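Local coordinates for DNA repair protein RecO (Deinococcus radiodurans, PDB 1U5K) that probably takes part in DNA repair and in recombination through the RecF pathway, and binds a zinc ion through four cysteines, at residues R4-R15 with L50-Y61; K35-L46 with D67-V75. All blocks are in the same frame, centred on the assembly; numbering follows the deposited sequence.

Contact 1 of 2, residues R4-R15 with L50-Y61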
loop_
_atom_site.group_PDB
_atom_site.type_symbol
_atom_site.label_atom_id
_atom_site.label_comp_id
_atom_site.label_asym_id
_atom_site.label_seq_id
_atom_site.Cartn_x
_atom_site.Cartn_y
_atom_site.Cartn_z
ATOM N N ARG A 4 33.839 11.601 -2.593
ATOM C CA ARG A 4 32.416 11.496 -2.918
ATOM C C ARG A 4 31.941 10.074 -3.204
ATOM O O ARG A 4 30.770 9.840 -3.510
ATOM C CB ARG A 4 32.120 12.296 -4.182
ATOM C CG ARG A 4 32.122 13.784 -3.960
ATOM C CD ARG A 4 31.570 14.575 -5.125
ATOM N NE ARG A 4 32.101 15.935 -5.090
ATOM C CZ ARG A 4 31.763 16.881 -4.220
ATOM N NH1 ARG A 4 30.859 16.632 -3.283
ATOM N NH2 ARG A 4 32.330 18.081 -4.277
ATOM N N THR A 5 32.898 9.156 -3.191
ATOM C CA THR A 5 32.660 7.742 -3.423
ATOM C C THR A 5 32.840 7.057 -2.078
ATOM O O THR A 5 33.717 7.437 -1.311
ATOM C CB THR A 5 33.642 7.233 -4.490
ATOM O OG1 THR A 5 33.317 7.837 -5.750
ATOM C CG2 THR A 5 33.478 5.738 -4.752
ATOM N N ALA A 6 32.024 6.043 -1.812
ATOM C CA ALA A 6 31.982 5.366 -0.521
ATOM C C ALA A 6 31.615 3.898 -0.725
ATOM O O ALA A 6 30.818 3.561 -1.598
ATOM C CB ALA A 6 30.958 6.050 0.374
ATOM N N ASN A 7 32.198 3.021 0.083
ATOM C CA ASN A 7 31.794 1.628 0.135
ATOM C C ASN A 7 30.722 1.464 1.211
ATOM O O ASN A 7 30.805 2.054 2.293
ATOM C CB ASN A 7 33.005 0.738 0.416
ATOM C CG ASN A 7 33.991 0.717 -0.741
ATOM O OD1 ASN A 7 33.621 0.551 -1.902
ATOM N ND2 ASN A 7 35.267 0.870 -0.423
ATOM N N ARG A 8 29.677 0.723 0.856
ATOM C CA ARG A 8 28.567 0.443 1.752
ATOM C C ARG A 8 28.178 -1.020 1.613
ATOM O O ARG A 8 28.488 -1.666 0.616
ATOM C CB ARG A 8 27.398 1.368 1.425
ATOM C CG ARG A 8 27.645 2.801 1.862
ATOM C CD ARG A 8 27.295 2.985 3.334
ATOM N NE ARG A 8 26.582 4.240 3.289
ATOM C CZ ARG A 8 25.384 4.527 3.740
ATOM N NH1 ARG A 8 24.630 3.727 4.482
ATOM N NH2 ARG A 8 24.992 5.750 3.440
ATOM N N SER A 9 27.478 -1.542 2.615
ATOM C CA SER A 9 27.114 -2.953 2.651
ATOM C C SER A 9 25.785 -3.118 3.393
ATOM O O SER A 9 25.590 -2.612 4.496
ATOM C CB SER A 9 28.215 -3.757 3.348
ATOM O OG SER A 9 27.965 -5.150 3.247
ATOM N N GLY A 10 24.827 -3.777 2.755
ATOM C CA GLY A 10 23.565 -4.024 3.420
ATOM C C GLY A 10 22.638 -4.832 2.547
ATOM O O GLY A 10 23.044 -5.382 1.526
ATOM N N ILE A 11 21.380 -4.841 2.970
ATOM C CA ILE A 11 20.351 -5.702 2.434
ATOM C C ILE A 11 19.348 -4.895 1.621
ATOM O O ILE A 11 18.777 -3.921 2.109
ATOM C CB ILE A 11 19.651 -6.388 3.622
ATOM C CG1 ILE A 11 20.656 -7.310 4.324
ATOM C CG2 ILE A 11 18.535 -7.249 3.061
ATOM C CD1 ILE A 11 20.199 -7.864 5.623
ATOM N N VAL A 12 19.086 -5.397 0.422
ATOM C CA VAL A 12 18.157 -4.798 -0.517
ATOM C C VAL A 12 16.763 -5.068 0.007
ATOM O O VAL A 12 16.392 -6.218 0.196
ATOM C CB VAL A 12 18.274 -5.422 -1.918
ATOM C CG1 VAL A 12 17.290 -4.812 -2.890
ATOM C CG2 VAL A 12 19.658 -5.261 -2.445
ATOM N N ILE A 13 16.013 -4.012 0.278
ATOM C CA ILE A 13 14.638 -4.116 0.748
ATOM C C ILE A 13 13.570 -3.698 -0.267
ATOM O O ILE A 13 12.391 -4.011 -0.089
ATOM C CB ILE A 13 14.441 -3.418 2.099
ATOM C CG1 ILE A 13 14.685 -1.912 2.020
ATOM C CG2 ILE A 13 15.292 -4.107 3.136
ATOM C CD1 ILE A 13 13.973 -1.095 3.071
ATOM N N ARG A 14 13.982 -3.013 -1.330
ATOM C CA ARG A 14 13.085 -2.619 -2.405
ATOM C C ARG A 14 13.900 -2.441 -3.683
ATOM O O ARG A 14 15.006 -1.905 -3.645
ATOM C CB ARG A 14 12.323 -1.327 -2.082
ATOM C CG ARG A 14 11.000 -1.222 -2.819
ATOM C CD ARG A 14 10.092 -0.047 -2.414
ATOM N NE ARG A 14 9.717 -0.080 -1.001
ATOM C CZ ARG A 14 10.257 0.676 -0.057
ATOM N NH1 ARG A 14 11.172 1.595 -0.344
ATOM N NH2 ARG A 14 9.855 0.550 1.198
ATOM N N ARG A 15 13.314 -2.866 -4.800
ATOM C CA ARG A 15 13.896 -2.771 -6.140
ATOM C C ARG A 15 12.821 -2.218 -7.066
ATOM O O ARG A 15 11.707 -2.742 -7.097
ATOM C CB ARG A 15 14.369 -4.154 -6.585
ATOM C CG ARG A 15 14.658 -4.321 -8.059
ATOM C CD ARG A 15 15.038 -5.743 -8.441
ATOM N NE ARG A 15 15.190 -5.862 -9.892
ATOM C CZ ARG A 15 16.349 -6.002 -10.512
ATOM N NH1 ARG A 15 17.471 -6.039 -9.823
ATOM N NH2 ARG A 15 16.395 -6.114 -11.832
ATOM N N LEU A 50 21.362 -7.060 -7.274
ATOM C CA LEU A 50 20.529 -6.110 -6.547
ATOM C C LEU A 50 19.081 -6.583 -6.385
ATOM O O LEU A 50 18.141 -5.877 -6.740
ATOM C CB LEU A 50 20.615 -4.745 -7.225
ATOM C CG LEU A 50 21.947 -3.990 -7.155
ATOM C CD1 LEU A 50 21.820 -2.703 -7.959
ATOM C CD2 LEU A 50 22.392 -3.657 -5.745
ATOM N N ASN A 51 18.866 -7.809 -5.918
ATOM C CA ASN A 51 17.499 -8.286 -5.744
ATOM C C ASN A 51 17.116 -8.359 -4.276
ATOM O O ASN A 51 17.987 -8.377 -3.410
ATOM C CB ASN A 51 17.290 -9.641 -6.422
ATOM C CG ASN A 51 16.984 -9.493 -7.897
ATOM O OD1 ASN A 51 15.861 -9.156 -8.300
ATOM N ND2 ASN A 51 18.009 -9.728 -8.709
ATOM N N LEU A 52 15.812 -8.396 -4.029
ATOM C CA LEU A 52 15.298 -8.336 -2.673
ATOM C C LEU A 52 15.973 -9.373 -1.800
ATOM O O LEU A 52 16.139 -10.527 -2.200
ATOM C CB LEU A 52 13.791 -8.575 -2.585
ATOM C CG LEU A 52 12.881 -7.372 -2.747
ATOM C CD1 LEU A 52 11.436 -7.747 -2.457
ATOM C CD2 LEU A 52 13.335 -6.269 -1.855
ATOM N N PHE A 53 16.354 -8.894 -0.621
ATOM C CA PHE A 53 16.831 -9.735 0.460
ATOM C C PHE A 53 18.296 -10.143 0.303
ATOM O O PHE A 53 18.859 -10.765 1.193
ATOM C CB PHE A 53 15.905 -10.927 0.736
ATOM C CG PHE A 53 14.430 -10.587 0.710
ATOM C CD1 PHE A 53 13.538 -11.353 -0.020
ATOM C CD2 PHE A 53 13.944 -9.445 1.317
ATOM C CE1 PHE A 53 12.175 -11.042 -0.081
ATOM C CE2 PHE A 53 12.605 -9.120 1.254
ATOM C CZ PHE A 53 11.709 -9.905 0.558
ATOM N N HIS A 54 18.954 -9.732 -0.770
ATOM C CA HIS A 54 20.383 -9.985 -0.899
ATOM C C HIS A 54 21.177 -9.028 -0.019
ATOM O O HIS A 54 20.823 -7.852 0.094
ATOM C CB HIS A 54 20.808 -9.787 -2.352
ATOM C CG HIS A 54 20.423 -10.905 -3.269
ATOM N ND1 HIS A 54 20.733 -10.884 -4.612
ATOM C CD2 HIS A 54 19.813 -12.093 -3.043
ATOM C CE1 HIS A 54 20.306 -12.001 -5.177
ATOM N NE2 HIS A 54 19.774 -12.765 -4.241
ATOM N N HIS A 55 22.225 -9.534 0.626
ATOM C CA HIS A 55 23.200 -8.700 1.326
ATOM C C HIS A 55 24.254 -8.393 0.270
ATOM O O HIS A 55 24.900 -9.312 -0.237
ATOM C CB HIS A 55 23.804 -9.422 2.546
ATOM C CG HIS A 55 24.616 -8.548 3.454
ATOM N ND1 HIS A 55 24.583 -8.673 4.825
ATOM C CD2 HIS A 55 25.451 -7.513 3.198
ATOM C CE1 HIS A 55 25.374 -7.766 5.372
ATOM N NE2 HIS A 55 25.902 -7.036 4.404
ATOM N N VAL A 56 24.376 -7.121 -0.099
ATOM C CA VAL A 56 25.316 -6.682 -1.122
ATOM C C VAL A 56 26.330 -5.686 -0.585
ATOM O O VAL A 56 26.050 -4.944 0.356
ATOM C CB VAL A 56 24.600 -6.086 -2.336
ATOM C CG1 VAL A 56 23.679 -7.121 -2.946
ATOM C CG2 VAL A 56 23.846 -4.803 -1.970
ATOM N N GLY A 57 27.518 -5.699 -1.181
ATOM C CA GLY A 57 28.518 -4.657 -1.039
ATOM C C GLY A 57 28.450 -3.795 -2.288
ATOM O O GLY A 57 28.379 -4.294 -3.412
ATOM N N VAL A 58 28.383 -2.487 -2.084
ATOM C CA VAL A 58 28.227 -1.548 -3.182
ATOM C C VAL A 58 29.207 -0.400 -3.008
ATOM O O VAL A 58 29.432 0.081 -1.901
ATOM C CB VAL A 58 26.819 -0.917 -3.272
ATOM C CG1 VAL A 58 25.803 -1.933 -3.770
ATOM C CG2 VAL A 58 26.359 -0.301 -1.961
ATOM N N GLN A 59 29.786 0.021 -4.126
ATOM C CA GLN A 59 30.486 1.290 -4.192
ATOM C C GLN A 59 29.524 2.313 -4.775
ATOM O O GLN A 59 29.025 2.164 -5.884
ATOM C CB GLN A 59 31.738 1.159 -5.058
ATOM C CG GLN A 59 32.561 2.427 -5.139
ATOM C CD GLN A 59 33.874 2.172 -5.838
ATOM O OE1 GLN A 59 34.864 1.874 -5.173
ATOM N NE2 GLN A 59 33.872 2.218 -7.165
ATOM N N VAL A 60 29.290 3.384 -4.032
ATOM C CA VAL A 60 28.343 4.395 -4.482
ATOM C C VAL A 60 28.999 5.761 -4.602
ATOM O O VAL A 60 29.870 6.124 -3.807
ATOM C CB VAL A 60 27.108 4.561 -3.563
ATOM C CG1 VAL A 60 26.147 3.415 -3.781
ATOM C CG2 VAL A 60 27.494 4.712 -2.113
ATOM N N TYR A 61 28.514 6.519 -5.578
ATOM C CA TYR A 61 28.986 7.876 -5.832
ATOM C C TYR A 61 27.861 8.869 -5.568
ATOM O O TYR A 61 26.800 8.758 -6.172
ATOM C CB TYR A 61 29.408 7.978 -7.297
ATOM C CG TYR A 61 29.697 9.383 -7.766
ATOM C CD1 TYR A 61 30.913 9.990 -7.461
ATOM C CD2 TYR A 61 28.789 10.086 -8.551
ATOM C CE1 TYR A 61 31.210 11.273 -7.917
ATOM C CE2 TYR A 61 29.063 11.366 -8.992
ATOM C CZ TYR A 61 30.273 11.971 -8.644
ATOM O OH TYR A 61 30.607 13.245 -9.055
HETATM O O HOH W 1 26.902 -4.943 6.436
#
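Val12 is held through its backbone N and O by the type II turn Asn51-His54: N gives a hydrogen bond to His54 O at 3.0 Å, and O takes one from Phe53 N at 2.8 Å. Its CB presses on Asn51 O at 3.3 Å, so this end is closely filled. Arg15, extended with CG anti to the backbone N (chi1 164°), carries NH1 to Leu50 O at 3.2 Å, from above the carbonyl plane; NH1 also bonds Ser47 O. Asn51 OD1 lies over one guanidinium face, the planes 13° apart, while ND2 bonds Ser48 O. A leucine for Arg15 would probably leave both carbonyls without this donor and the Asn51 amide without its flat neighbour. From Ile11-His55 to Thr5-Tyr61 runs an antiparallel ladder, hydrogen-bonded at Gly10/Val56, Arg8/Val58 and Ala6/Val60. Along it His55 NE2 donates in its ring plane to Ser9 OG at 3.0 Å, which Glu77 also holds. The far end, with Arg4, Ala6 and Asn7, is more exposed, though Thr5 CG2 touches Gln59 CG at 3.5 Å. This pairing of first and fourth strands closes the sheet, as in OB folds; strands 23-29 and 69-78 flank it, and Ile13 meets helices 86-102 and 110-125.

Contact 2 of 2, residues K35-L46 with D67-V75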
loop_
_atom_site.group_PDB
_atom_site.type_symbol
_atom_site.label_atom_id
_atom_site.label_comp_id
_atom_site.label_asym_id
_atom_site.label_seq_id
_atom_site.Cartn_x
_atom_site.Cartn_y
_atom_site.Cartn_z
ATOM N N LYS A 35 19.329 4.860 -0.337
ATOM C CA LYS A 35 18.678 4.801 -1.640
ATOM C C LYS A 35 19.706 5.121 -2.720
ATOM O O LYS A 35 20.487 6.057 -2.586
ATOM C CB LYS A 35 17.498 5.772 -1.694
ATOM C CG LYS A 35 16.560 5.554 -2.878
ATOM C CD LYS A 35 15.153 6.089 -2.619
ATOM C CE LYS A 35 14.339 6.204 -3.903
ATOM N NZ LYS A 35 13.125 7.067 -3.801
ATOM N N ALA A 36 19.736 4.312 -3.771
ATOM C CA ALA A 36 20.677 4.491 -4.863
ATOM C C ALA A 36 20.130 3.900 -6.160
ATOM O O ALA A 36 19.221 3.072 -6.147
ATOM C CB ALA A 36 21.990 3.824 -4.528
ATOM N N ILE A 37 20.706 4.325 -7.278
ATOM C CA ILE A 37 20.287 3.952 -8.625
ATOM C C ILE A 37 21.447 3.298 -9.368
ATOM O O ILE A 37 22.546 3.848 -9.376
ATOM C CB ILE A 37 19.773 5.188 -9.395
ATOM C CG1 ILE A 37 19.345 4.810 -10.816
ATOM C CG2 ILE A 37 20.820 6.301 -9.500
ATOM C CD1 ILE A 37 18.420 5.850 -11.437
ATOM N N ALA A 38 21.217 2.128 -9.957
ATOM C CA ALA A 38 22.155 1.495 -10.869
ATOM C C ALA A 38 21.694 1.817 -12.290
ATOM O O ALA A 38 20.691 1.283 -12.775
ATOM C CB ALA A 38 22.230 -0.008 -10.625
ATOM N N ARG A 39 22.395 2.749 -12.930
ATOM C CA ARG A 39 21.991 3.245 -14.243
ATOM C C ARG A 39 22.258 2.190 -15.312
ATOM O O ARG A 39 23.209 1.413 -15.211
ATOM C CB ARG A 39 22.641 4.591 -14.562
ATOM C CG ARG A 39 21.996 5.728 -13.791
ATOM C CD ARG A 39 22.911 6.918 -13.547
ATOM N NE ARG A 39 22.421 7.841 -12.522
ATOM C CZ ARG A 39 21.389 8.663 -12.678
ATOM N NH1 ARG A 39 20.706 8.694 -13.817
ATOM N NH2 ARG A 39 21.026 9.466 -11.687
ATOM N N GLY A 40 21.348 2.130 -16.282
ATOM C CA GLY A 40 21.277 1.047 -17.245
ATOM C C GLY A 40 21.501 -0.303 -16.594
ATOM O O GLY A 40 22.082 -1.202 -17.205
ATOM N N GLY A 41 21.019 -0.445 -15.361
ATOM C CA GLY A 41 21.335 -1.595 -14.537
ATOM C C GLY A 41 20.713 -2.912 -14.958
ATOM O O GLY A 41 21.325 -3.963 -14.775
ATOM N N VAL A 42 19.497 -2.879 -15.499
ATOM C CA VAL A 42 18.819 -4.121 -15.863
ATOM C C VAL A 42 19.602 -4.875 -16.938
ATOM O O VAL A 42 19.719 -6.101 -16.883
ATOM C CB VAL A 42 17.353 -3.896 -16.292
ATOM C CG1 VAL A 42 17.256 -3.220 -17.653
ATOM C CG2 VAL A 42 16.599 -5.218 -16.292
ATOM N N LYS A 43 20.175 -4.125 -17.875
ATOM C CA LYS A 43 20.946 -4.702 -18.973
ATOM C C LYS A 43 22.456 -4.554 -18.779
ATOM O O LYS A 43 23.142 -4.035 -19.667
ATOM C CB LYS A 43 20.508 -4.081 -20.303
ATOM N N GLY A 44 22.967 -4.996 -17.630
ATOM C CA GLY A 44 24.409 -5.145 -17.421
ATOM C C GLY A 44 24.740 -6.140 -16.300
ATOM O O GLY A 44 23.929 -7.022 -16.006
ATOM N N PRO A 45 25.914 -6.023 -15.679
ATOM C CA PRO A 45 26.393 -7.017 -14.717
ATOM C C PRO A 45 25.781 -6.980 -13.311
ATOM O O PRO A 45 25.995 -7.907 -12.527
ATOM C CB PRO A 45 27.916 -6.939 -14.619
ATOM N N LEU A 46 25.011 -5.942 -12.994
ATOM C CA LEU A 46 24.563 -5.670 -11.630
ATOM C C LEU A 46 23.131 -6.094 -11.314
ATOM O O LEU A 46 22.724 -6.051 -10.152
ATOM C CB LEU A 46 24.690 -4.174 -11.328
ATOM C CG LEU A 46 25.938 -3.454 -11.848
ATOM C CD1 LEU A 46 25.890 -1.972 -11.496
ATOM C CD2 LEU A 46 27.216 -4.101 -11.316
ATOM N N ASP A 67 21.149 14.220 -6.611
ATOM C CA ASP A 67 20.905 13.957 -5.196
ATOM C C ASP A 67 20.751 12.476 -4.845
ATOM O O ASP A 67 20.963 12.106 -3.686
ATOM C CB ASP A 67 19.690 14.747 -4.709
ATOM N N LEU A 68 20.374 11.631 -5.802
ATOM C CA LEU A 68 20.399 10.180 -5.607
ATOM C C LEU A 68 21.788 9.590 -5.857
ATOM O O LEU A 68 22.368 9.786 -6.920
ATOM C CB LEU A 68 19.394 9.477 -6.525
ATOM C CG LEU A 68 18.523 8.376 -5.917
ATOM C CD1 LEU A 68 17.774 8.903 -4.695
ATOM C CD2 LEU A 68 17.537 7.856 -6.942
ATOM N N ALA A 69 22.312 8.836 -4.897
ATOM C CA ALA A 69 23.595 8.163 -5.060
ATOM C C ALA A 69 23.502 7.134 -6.178
ATOM O O ALA A 69 22.476 6.481 -6.366
ATOM C CB ALA A 69 24.035 7.501 -3.767
ATOM N N SER A 70 24.594 7.003 -6.921
ATOM C CA SER A 70 24.628 6.123 -8.074
ATOM C C SER A 70 25.524 4.936 -7.733
ATOM O O SER A 70 26.532 5.111 -7.063
ATOM C CB SER A 70 25.065 6.927 -9.304
ATOM O OG SER A 70 26.291 6.433 -9.800
ATOM N N VAL A 71 25.130 3.729 -8.133
ATOM C CA VAL A 71 25.861 2.505 -7.825
ATOM C C VAL A 71 26.882 2.285 -8.930
ATOM O O VAL A 71 26.517 2.235 -10.102
ATOM C CB VAL A 71 24.959 1.248 -7.767
ATOM C CG1 VAL A 71 25.791 -0.008 -7.547
ATOM C CG2 VAL A 71 23.914 1.368 -6.682
ATOM N N LYS A 72 28.153 2.178 -8.554
ATOM C CA LYS A 72 29.238 2.012 -9.513
ATOM C C LYS A 72 29.635 0.540 -9.572
ATOM O O LYS A 72 29.948 0.018 -10.642
ATOM C CB LYS A 72 30.407 2.938 -9.157
ATOM C CG LYS A 72 30.083 4.428 -9.340
ATOM C CD LYS A 72 31.163 5.223 -10.105
ATOM C CE LYS A 72 30.849 6.708 -10.384
ATOM N NZ LYS A 72 31.946 7.741 -10.265
ATOM N N GLN A 73 29.644 -0.127 -8.423
ATOM C CA GLN A 73 29.884 -1.567 -8.367
ATOM C C GLN A 73 29.002 -2.228 -7.310
ATOM O O GLN A 73 28.589 -1.618 -6.327
ATOM C CB GLN A 73 31.347 -1.867 -8.040
ATOM C CG GLN A 73 32.355 -1.494 -9.114
ATOM C CD GLN A 73 33.770 -1.479 -8.571
ATOM O OE1 GLN A 73 34.064 -2.180 -7.605
ATOM N NE2 GLN A 73 34.648 -0.692 -9.184
ATOM N N ALA A 74 28.727 -3.510 -7.513
ATOM C CA ALA A 74 27.917 -4.267 -6.569
ATOM C C ALA A 74 28.411 -5.705 -6.551
ATOM O O ALA A 74 28.625 -6.308 -7.599
ATOM C CB ALA A 74 26.450 -4.198 -6.960
ATOM N N VAL A 75 28.587 -6.230 -5.345
ATOM C CA VAL A 75 29.111 -7.572 -5.130
ATOM C C VAL A 75 28.178 -8.300 -4.161
ATOM O O VAL A 75 27.894 -7.805 -3.069
ATOM C CB VAL A 75 30.539 -7.452 -4.558
ATOM C CG1 VAL A 75 30.973 -8.719 -3.836
ATOM C CG2 VAL A 75 31.505 -7.115 -5.692
HETATM O O HOH W 2 21.119 8.542 -2.100
HETATM O O HOH W 3 24.869 3.673 -11.853
#
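The parallel pairing of the third and fifth strands of an OB fold is represented here by Ile37, whose backbone N and O both bond to strand 69-78. Ile37 N donates to Ala69 O at 2.9 Å, nearly along the C=O axis, and Ile37 O receives Val71 N, also at 2.9 Å, from above its carbonyl plane. One residue thus bonds to the two neighbours of its partner Ser70, as a parallel bridge requires.

Where direct pairing gives out, water takes over. One molecule accepts from Ala69 N and donates to Lys35 O at 2.6 Å; another accepts from Arg39 N and donates to Val71 O, with a weak bond to Ile37 O.

The side chains divide between two faces. On one, Ala36 CB touches Val71 CG2 at 3.8 Å and lies 4.3 Å from Ala69 CB, while Val71 CB also meets Ala38 CB. On the other, Ile37 places CG2 between its backbone N and carbonyl carbon (chi1 179° for CG1), which brings that methyl within 3.5 Å of Ala69 O. Ile37 CD1 lies over one face of the Arg39 guanidinium, whose edge is turned to Ser70 CB. At the exposed end Lys35 CG reaches Leu68 CD1 at 4.0 Å, their side chains crossing at a slant. Past the strand, the loop returns Leu46, whose CD2 rests 4.4 Å from Ala74 CB.

The axes of strands 35-38 and 69-75 are inclined at 54°, and this strongly twisted parallel pair within an otherwise antiparallel sheet is typical of the OB fold.

How the contacts relate
The two contacts are two seams of one five-stranded sheet, separated by the single seam between strands 55-61 and 69-78, their centres about 9 Å apart. Along the chain their segments alternate, 4-15, 35-46, 50-61 and 67-75, whereas across the sheet the strand order is 1-2-3-5-4, with the first and fourth strands also pairing. Contact 1 makes that closing antiparallel seam; contact 2 makes the parallel one. Strands 55-61 and 69-78 join them side by side, with probable hydrogen bonds from Val75 N to Gly57 O and from Lys72 N to Gln59 O. Together they illustrate how an OB fold ties distant pieces of sequence into one N-terminal domain, away from the zinc site.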